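Local coordinates for nitroreductase (PDB 3PXV), which binds flavin mononucleotide and probably works as an FMN-dependent oxidoreductase of the nitroreductase type, at residues G128-F141 and F156-H170. Sequence-based numbering, arbitrary orientation.
Sequences GIANIMCGYTGLAF and FPEGYAFGCSVLLGH. With FMN (flavin mononucleotide), chain F.
Leu167 packs against Ile132 where strand 161-169 pairs antiparallel with 130-133, an outer strand of the central sheet in this FMN-dependent nitroreductase-like fold; Leu167 and Phe162, which sits under the turn following 130-133, lose the most surface to the other segment. The strand axes run at 161° to each other. Leu167 and Ile132 form a hydrogen-bonded pair; the bond from Leu167 N to Ile132 O measures 2.7 Å. Their side chains lie side by side on one face of the sheet, and Leu167 CD1 meets Ile132 CG2 at 3.4 Å, tighter than ordinary van der Waals contact. With CG1 anti to the backbone N (chi1 -171°), Ile132 sends CD1 on to the flavin, 3.5 Å from FMN N1. On the other face Met133, a selenomethionine, rests SE against Val166 CG2 and CB on the FMN dimethylbenzene ring, while packing on Pro40 of the second subunit.

Where 130-133 gives way to the 3-10 turn 136-138, the Phe162 ring lies flat beneath the turn. Gly138 CA stands over its face, 3.7 Å from the centroid and 15° off the normal, a CH-pi contact; Cys164 N approaches the opposite face, and Cys134 O sits in plane at the edge. Phe141 extends this aromatic patch: its CE1 reaches Phe162 CB, and its ring lies nearly parallel to that of Phe156 but slid aside, the centroids 5.4 Å apart. Helices 56-72 and 147-154 border Phe141 through Met62 and Leu154. The start of the turn and the residue before it also bring backbone amides to the cofactor, where Tyr136 N and Gly135 N both donate weak bonds to FMN O4. Just before them, Cys134 N donates to Ser165 O at 2.9 Å.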
# COMPACT_ATOMS: atom_id res chain seq x y z
N GLY B 128 -14.46 6.96 11.49
CA GLY B 128 -14.44 6.84 12.94
C GLY B 128 -14.24 5.40 13.42
O GLY B 128 -14.46 5.11 14.60
N ILE B 129 -13.84 4.51 12.50
CA ILE B 129 -13.58 3.11 12.83
C ILE B 129 -12.07 2.88 13.08
O ILE B 129 -11.25 3.04 12.17
CB ILE B 129 -14.04 2.15 11.72
CG1 ILE B 129 -15.55 2.30 11.46
CG2 ILE B 129 -13.70 0.71 12.07
CD1 ILE B 129 -16.42 2.19 12.72
N ALA B 130 -11.74 2.48 14.30
CA ALA B 130 -10.37 2.19 14.68
C ALA B 130 -9.90 0.95 13.93
O ALA B 130 -10.69 0.05 13.62
CB ALA B 130 -10.27 1.97 16.19
N ASN B 131 -8.61 0.90 13.65
CA ASN B 131 -8.05 -0.20 12.87
C ASN B 131 -6.57 -0.44 13.12
O ASN B 131 -5.88 0.37 13.76
CB ASN B 131 -8.23 0.12 11.38
CG ASN B 131 -7.57 1.42 10.98
OD1 ASN B 131 -6.39 1.42 10.62
ND2 ASN B 131 -8.31 2.55 11.08
N ILE B 132 -6.08 -1.57 12.62
CA ILE B 132 -4.67 -1.89 12.66
C ILE B 132 -4.37 -2.97 11.62
O ILE B 132 -5.14 -3.93 11.50
CB ILE B 132 -4.22 -2.41 14.05
CG1 ILE B 132 -2.70 -2.52 14.09
CG2 ILE B 132 -4.83 -3.81 14.39
CD1 ILE B 132 -2.14 -2.99 15.43
N MSE B 133 -3.26 -2.80 10.88
CA MSE B 133 -2.76 -3.82 9.95
C MSE B 133 -2.21 -4.96 10.80
O MSE B 133 -1.48 -4.74 11.77
CB MSE B 133 -1.65 -3.28 9.04
CG MSE B 133 -2.05 -2.99 7.57
SE MSE B 133 -3.16 -1.47 7.36
CE MSE B 133 -1.84 -0.25 6.79
N CYS B 134 -2.56 -6.19 10.48
CA CYS B 134 -2.11 -7.27 11.31
C CYS B 134 -1.61 -8.37 10.45
O CYS B 134 -2.38 -9.08 9.84
CB CYS B 134 -3.24 -7.73 12.20
SG CYS B 134 -2.82 -9.05 13.26
N GLY B 135 -0.30 -8.51 10.39
CA GLY B 135 0.33 -9.58 9.62
C GLY B 135 0.28 -10.88 10.38
O GLY B 135 0.49 -11.96 9.79
N TYR B 136 0.02 -10.79 11.69
CA TYR B 136 -0.02 -11.96 12.57
C TYR B 136 -1.20 -12.89 12.29
O TYR B 136 -1.14 -14.07 12.61
CB TYR B 136 0.07 -11.59 14.07
CG TYR B 136 1.48 -11.36 14.61
CD1 TYR B 136 2.58 -12.08 14.15
CD2 TYR B 136 1.68 -10.48 15.66
CE1 TYR B 136 3.84 -11.88 14.69
CE2 TYR B 136 2.93 -10.28 16.21
CZ TYR B 136 4.01 -10.98 15.73
OH TYR B 136 5.25 -10.76 16.29
N THR B 137 -2.27 -12.38 11.68
CA THR B 137 -3.37 -13.25 11.27
C THR B 137 -2.78 -14.37 10.42
O THR B 137 -3.31 -15.48 10.40
CB THR B 137 -4.42 -12.52 10.40
OG1 THR B 137 -4.81 -11.30 11.03
CG2 THR B 137 -5.64 -13.40 10.14
N GLY B 138 -1.69 -14.05 9.71
CA GLY B 138 -0.99 -15.01 8.86
C GLY B 138 -0.46 -16.26 9.54
O GLY B 138 -0.21 -17.26 8.89
N LEU B 139 -0.28 -16.18 10.85
CA LEU B 139 0.23 -17.30 11.63
C LEU B 139 -0.78 -18.46 11.70
O LEU B 139 -0.41 -19.60 11.97
CB LEU B 139 0.62 -16.83 13.04
CG LEU B 139 1.81 -15.88 13.15
CD1 LEU B 139 1.97 -15.35 14.61
CD2 LEU B 139 3.08 -16.58 12.69
N ALA B 140 -2.05 -18.18 11.42
CA ALA B 140 -3.08 -19.23 11.41
C ALA B 140 -2.82 -20.27 10.31
O ALA B 140 -3.28 -21.39 10.40
CB ALA B 140 -4.44 -18.60 11.24
N PHE B 141 -2.07 -19.88 9.28
CA PHE B 141 -1.80 -20.74 8.13
C PHE B 141 -0.40 -21.31 8.12
O PHE B 141 -0.10 -22.19 7.34
CB PHE B 141 -1.91 -19.91 6.86
CG PHE B 141 -3.24 -19.22 6.68
CD1 PHE B 141 -3.48 -18.00 7.27
CD2 PHE B 141 -4.23 -19.78 5.91
CE1 PHE B 141 -4.67 -17.38 7.11
CE2 PHE B 141 -5.43 -19.16 5.75
CZ PHE B 141 -5.64 -17.95 6.36
N PHE B 156 -11.17 -18.26 0.56
CA PHE B 156 -10.06 -17.89 -0.31
C PHE B 156 -10.21 -18.54 -1.68
O PHE B 156 -10.69 -19.67 -1.76
CB PHE B 156 -8.75 -18.45 0.27
CG PHE B 156 -8.10 -17.62 1.32
CD1 PHE B 156 -8.81 -16.69 2.08
CD2 PHE B 156 -6.76 -17.84 1.63
CE1 PHE B 156 -8.18 -15.95 3.07
CE2 PHE B 156 -6.13 -17.13 2.63
CZ PHE B 156 -6.84 -16.18 3.36
N PRO B 157 -9.79 -17.85 -2.75
CA PRO B 157 -9.76 -18.56 -4.04
C PRO B 157 -8.64 -19.61 -4.01
O PRO B 157 -7.62 -19.41 -3.32
CB PRO B 157 -9.43 -17.46 -5.06
CG PRO B 157 -9.62 -16.16 -4.36
CD PRO B 157 -9.53 -16.41 -2.89
N GLU B 158 -8.80 -20.68 -4.78
CA GLU B 158 -7.81 -21.75 -4.83
C GLU B 158 -6.44 -21.19 -5.20
O GLU B 158 -6.32 -20.42 -6.14
CB GLU B 158 -8.20 -22.82 -5.86
CG GLU B 158 -7.49 -24.18 -5.62
CD GLU B 158 -7.74 -25.19 -6.74
OE1 GLU B 158 -7.72 -24.79 -7.93
OE2 GLU B 158 -7.94 -26.40 -6.42
N GLY B 159 -5.42 -21.59 -4.46
CA GLY B 159 -4.07 -21.11 -4.75
C GLY B 159 -3.65 -19.84 -4.03
O GLY B 159 -2.46 -19.59 -3.90
N TYR B 160 -4.61 -19.06 -3.55
CA TYR B 160 -4.32 -17.82 -2.83
C TYR B 160 -3.80 -18.10 -1.45
O TYR B 160 -4.23 -19.04 -0.79
CB TYR B 160 -5.58 -16.95 -2.73
CG TYR B 160 -5.81 -16.07 -3.91
CD1 TYR B 160 -5.76 -16.57 -5.20
CD2 TYR B 160 -6.14 -14.73 -3.74
CE1 TYR B 160 -5.96 -15.74 -6.31
CE2 TYR B 160 -6.34 -13.89 -4.84
CZ TYR B 160 -6.25 -14.41 -6.11
OH TYR B 160 -6.45 -13.61 -7.18
N ALA B 161 -2.87 -17.26 -1.02
CA ALA B 161 -2.28 -17.34 0.29
C ALA B 161 -2.57 -16.04 1.04
O ALA B 161 -2.95 -15.04 0.45
CB ALA B 161 -0.78 -17.57 0.17
N PHE B 162 -2.36 -16.03 2.35
CA PHE B 162 -2.58 -14.81 3.13
C PHE B 162 -1.62 -13.70 2.72
O PHE B 162 -0.43 -13.93 2.52
CB PHE B 162 -2.40 -15.11 4.61
CG PHE B 162 -2.46 -13.89 5.48
CD1 PHE B 162 -3.65 -13.48 6.04
CD2 PHE B 162 -1.29 -13.19 5.78
CE1 PHE B 162 -3.68 -12.39 6.85
CE2 PHE B 162 -1.32 -12.11 6.59
CZ PHE B 162 -2.52 -11.70 7.13
N GLY B 163 -2.16 -12.48 2.62
CA GLY B 163 -1.39 -11.31 2.23
C GLY B 163 -1.22 -10.38 3.40
O GLY B 163 -0.11 -10.08 3.82
N CYS B 164 -2.34 -9.91 3.94
CA CYS B 164 -2.33 -9.08 5.12
C CYS B 164 -3.75 -8.98 5.63
O CYS B 164 -4.66 -9.57 5.05
CB CYS B 164 -1.74 -7.71 4.83
SG CYS B 164 -1.26 -6.80 6.30
N SER B 165 -3.96 -8.29 6.73
CA SER B 165 -5.31 -8.14 7.26
C SER B 165 -5.40 -6.83 7.94
O SER B 165 -4.40 -6.28 8.30
CB SER B 165 -5.62 -9.25 8.27
OG SER B 165 -4.81 -9.13 9.43
N VAL B 166 -6.60 -6.31 8.10
CA VAL B 166 -6.80 -5.07 8.82
C VAL B 166 -7.88 -5.32 9.83
O VAL B 166 -8.98 -5.66 9.44
CB VAL B 166 -7.27 -3.91 7.94
CG1 VAL B 166 -7.36 -2.65 8.81
CG2 VAL B 166 -6.31 -3.71 6.75
N LEU B 167 -7.58 -5.14 11.12
CA LEU B 167 -8.57 -5.36 12.17
C LEU B 167 -9.40 -4.09 12.30
O LEU B 167 -8.86 -2.99 12.11
CB LEU B 167 -7.91 -5.72 13.50
CG LEU B 167 -6.82 -6.79 13.46
CD1 LEU B 167 -6.16 -6.88 14.83
CD2 LEU B 167 -7.39 -8.15 13.01
N LEU B 168 -10.69 -4.24 12.63
CA LEU B 168 -11.59 -3.11 12.70
C LEU B 168 -12.49 -3.15 13.93
O LEU B 168 -12.93 -4.21 14.35
CB LEU B 168 -12.47 -3.08 11.46
CG LEU B 168 -11.84 -3.08 10.06
CD1 LEU B 168 -12.91 -3.19 9.01
CD2 LEU B 168 -10.95 -1.86 9.81
N GLY B 169 -12.76 -1.98 14.49
CA GLY B 169 -13.67 -1.85 15.62
C GLY B 169 -13.66 -0.45 16.18
O GLY B 169 -13.30 0.49 15.48
N HIS B 170 -14.09 -0.31 17.42
CA HIS B 170 -14.05 0.96 18.13
C HIS B 170 -12.95 0.88 19.17
O HIS B 170 -12.82 -0.14 19.85
CB HIS B 170 -15.39 1.28 18.78
CG HIS B 170 -16.46 1.61 17.80
ND1 HIS B 170 -16.54 2.85 17.20
CD2 HIS B 170 -17.46 0.87 17.28
CE1 HIS B 170 -17.56 2.85 16.36
NE2 HIS B 170 -18.14 1.66 16.38
N1 FMN F . 1.03 -4.25 14.67
C2 FMN F . 0.69 -5.28 15.51
O2 FMN F . 0.44 -5.10 16.70
N3 FMN F . 0.62 -6.56 15.02
C4 FMN F . 0.89 -6.84 13.70
O4 FMN F . 0.81 -8.00 13.34
C4A FMN F . 1.23 -5.79 12.85
N5 FMN F . 1.50 -6.01 11.53
C5A FMN F . 1.57 -4.96 10.65
C6 FMN F . 1.58 -5.21 9.27
C7 FMN F . 1.65 -4.17 8.36
C7M FMN F . 1.66 -4.48 6.91
C8 FMN F . 1.72 -2.86 8.83
C8M FMN F . 1.80 -1.70 7.90
C9 FMN F . 1.70 -2.60 10.20
C9A FMN F . 1.63 -3.66 11.13
N10 FMN F . 1.62 -3.44 12.50
C10 FMN F . 1.29 -4.49 13.34
C1' FMN F . 1.36 -2.05 12.99
C2' FMN F . 2.68 -1.29 13.07
O2' FMN F . 3.36 -1.69 14.24
C3' FMN F . 2.39 0.21 13.06
O3' FMN F . 1.76 0.60 11.85
C4' FMN F . 3.68 1.00 13.19
O4' FMN F . 4.21 0.68 14.44
C5' FMN F . 3.47 2.51 13.08
O5' FMN F . 2.55 2.94 14.06
P FMN F . 1.14 3.60 13.64
O1P FMN F . 0.35 3.77 14.90
O2P FMN F . 0.34 2.71 12.67
O3P FMN F . 1.50 4.91 13.04